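Local structure of transcription regulator (Haloarcula marismortui ATCC 43049, 3CRJ) at residues E71-V74 and D75-H78. The protein probably binds DNA at regulatory sites and controls transcription as a repressor of the TetR family. Residues are numbered along the deposited sequence; the frame is centred on the assembly and turned at random.
Sequences ERFV and DSIH
Glu71 hands its carbonyl to the amide of Asp75, N to O 2.7 Å, in the first of four successive i to i+4 bonds across this last part of helix 58-78, the helix that in TetR-family proteins links the DNA-binding domain to the ligand-binding, dimerising body. Arg72 O takes Ser76 N at a longer 3.3 Å, while the guanidinium NE of Arg72 reaches back to Tyr68 OH in a weak bond. Phe73 O accepts twice: Ile77 N approaches it nearly head-on, and Ser76 OG comes in at 2.7 Å from well off that line, with a C=O...OG angle of 127°. The hydroxyl gets there because it sits between its own N and carbonyl carbon (chi1 63°), turned back to the preceding turn. With an alanine here the Phe73 carbonyl would probably lose its second donor and, within these two segments, keep just the Ile77 amide. The Phe73 ring carries Ile77 CG1 over one face in a CH-pi contact, 4.1 Å from the ring centroid, and also packs on Tyr133, Val134 and Met137 of helix 121-148. Val74 O receives His78 N in its carbonyl plane and lies over one face of the imidazole, offset toward the rim; the Val74 and His78 side chains run side by side, CG1 of Val74 3.4 Å from NE2 of His78.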
ATOM      1  N   GLU A  71       9.694   2.096  17.851  1.00 64.69           N
ATOM      2  CA  GLU A  71      10.025   1.767  19.253  1.00 66.27           C
ATOM      3  C   GLU A  71       8.767   1.408  20.033  1.00 66.73           C
ATOM      4  O   GLU A  71       8.748   0.450  20.813  1.00 66.45           O
ATOM      5  CB  GLU A  71      10.725   2.931  19.967  1.00 65.78           C
ATOM      6  CG  GLU A  71      12.123   3.261  19.512  1.00 66.18           C
ATOM      7  CD  GLU A  71      12.685   4.481  20.243  1.00 67.91           C
ATOM      8  OE1 GLU A  71      12.737   5.578  19.634  1.00 69.10           O
ATOM      9  OE2 GLU A  71      13.061   4.358  21.443  1.00 71.31           O
ATOM     10  N   ARG A  72       7.730   2.218  19.836  1.00 67.85           N
ATOM     11  CA  ARG A  72       6.411   1.968  20.405  1.00 68.94           C
ATOM     12  C   ARG A  72       5.953   0.554  20.006  1.00 68.53           C
ATOM     13  O   ARG A  72       5.446  -0.211  20.836  1.00 68.86           O
ATOM     14  CB  ARG A  72       5.409   3.022  19.907  1.00 69.39           C
ATOM     15  CG  ARG A  72       5.029   4.156  20.867  1.00 72.77           C
ATOM     16  CD  ARG A  72       3.485   4.281  20.788  1.00 78.78           C
ATOM     17  NE  ARG A  72       2.915   5.609  21.052  1.00 82.07           N
ATOM     18  CZ  ARG A  72       1.762   6.037  20.523  1.00 83.90           C
ATOM     19  NH1 ARG A  72       1.084   5.240  19.698  1.00 85.08           N
ATOM     20  NH2 ARG A  72       1.292   7.257  20.792  1.00 83.33           N
ATOM     21  N   PHE A  73       6.151   0.208  18.738  1.00 68.07           N
ATOM     22  CA  PHE A  73       5.746  -1.106  18.250  1.00 68.01           C
ATOM     23  C   PHE A  73       6.609  -2.204  18.883  1.00 68.21           C
ATOM     24  O   PHE A  73       6.082  -3.197  19.398  1.00 68.16           O
ATOM     25  CB  PHE A  73       5.813  -1.174  16.728  1.00 67.15           C
ATOM     26  CG  PHE A  73       5.500  -2.527  16.181  1.00 66.55           C
ATOM     27  CD1 PHE A  73       4.195  -2.981  16.124  1.00 65.80           C
ATOM     28  CD2 PHE A  73       6.508  -3.352  15.713  1.00 66.30           C
ATOM     29  CE1 PHE A  73       3.895  -4.238  15.615  1.00 64.62           C
ATOM     30  CE2 PHE A  73       6.215  -4.615  15.204  1.00 66.30           C
ATOM     31  CZ  PHE A  73       4.904  -5.055  15.160  1.00 65.66           C
ATOM     32  N   VAL A  74       7.928  -1.992  18.862  1.00 68.33           N
ATOM     33  CA  VAL A  74       8.897  -2.893  19.481  1.00 68.51           C
ATOM     34  C   VAL A  74       8.564  -3.166  20.956  1.00 68.57           C
ATOM     35  O   VAL A  74       8.569  -4.321  21.392  1.00 68.48           O
ATOM     36  CB  VAL A  74      10.352  -2.362  19.286  1.00 69.02           C
ATOM     37  CG1 VAL A  74      11.338  -2.948  20.320  1.00 68.99           C
ATOM     38  CG2 VAL A  74      10.833  -2.629  17.858  1.00 68.39           C
ATOM     39  N   ASP A  75       8.250  -2.104  21.698  1.00 68.67           N
ATOM     40  CA  ASP A  75       7.818  -2.205  23.092  1.00 68.39           C
ATOM     41  C   ASP A  75       6.685  -3.192  23.279  1.00 68.47           C
ATOM     42  O   ASP A  75       6.789  -4.114  24.095  1.00 68.35           O
ATOM     43  CB  ASP A  75       7.361  -0.843  23.612  1.00 68.46           C
ATOM     44  CG  ASP A  75       8.492  -0.025  24.199  1.00 67.81           C
ATOM     45  OD1 ASP A  75       9.644  -0.530  24.248  1.00 68.12           O
ATOM     46  OD2 ASP A  75       8.218   1.129  24.605  1.00 64.59           O
ATOM     47  N   SER A  76       5.611  -3.001  22.517  1.00 68.56           N
ATOM     48  CA  SER A  76       4.389  -3.791  22.686  1.00 68.88           C
ATOM     49  C   SER A  76       4.616  -5.272  22.400  1.00 68.25           C
ATOM     50  O   SER A  76       4.005  -6.121  23.049  1.00 68.34           O
ATOM     51  CB  SER A  76       3.269  -3.249  21.804  1.00 69.26           C
ATOM     52  OG  SER A  76       3.628  -3.368  20.431  1.00 71.94           O
ATOM     53  N   ILE A  77       5.496  -5.564  21.434  1.00 67.50           N
ATOM     54  CA  ILE A  77       5.937  -6.939  21.146  1.00 66.49           C
ATOM     55  C   ILE A  77       6.763  -7.560  22.285  1.00 66.30           C
ATOM     56  O   ILE A  77       6.563  -8.727  22.621  1.00 65.96           O
ATOM     57  CB  ILE A  77       6.720  -7.032  19.815  1.00 66.47           C
ATOM     58  CG1 ILE A  77       5.869  -6.522  18.638  1.00 66.14           C
ATOM     59  CG2 ILE A  77       7.213  -8.464  19.565  1.00 65.39           C
ATOM     60  CD1 ILE A  77       4.515  -7.269  18.408  1.00 64.92           C
ATOM     61  N   HIS A  78       7.672  -6.786  22.887  1.00 65.87           N
ATOM     62  CA  HIS A  78       8.388  -7.257  24.076  1.00 65.83           C
ATOM     63  C   HIS A  78       7.394  -7.640  25.170  1.00 65.96           C
ATOM     64  O   HIS A  78       7.742  -8.358  26.091  1.00 65.80           O
ATOM     65  CB  HIS A  78       9.366  -6.206  24.627  1.00 65.66           C
ATOM     66  CG  HIS A  78      10.551  -5.940  23.747  1.00 65.40           C
ATOM     67  ND1 HIS A  78      10.941  -6.793  22.730  1.00 64.44           N
ATOM     68  CD2 HIS A  78      11.451  -4.923  23.753  1.00 64.87           C
ATOM     69  CE1 HIS A  78      12.020  -6.306  22.139  1.00 64.93           C
ATOM     70  NE2 HIS A  78      12.352  -5.174  22.743  1.00 65.18           N
TER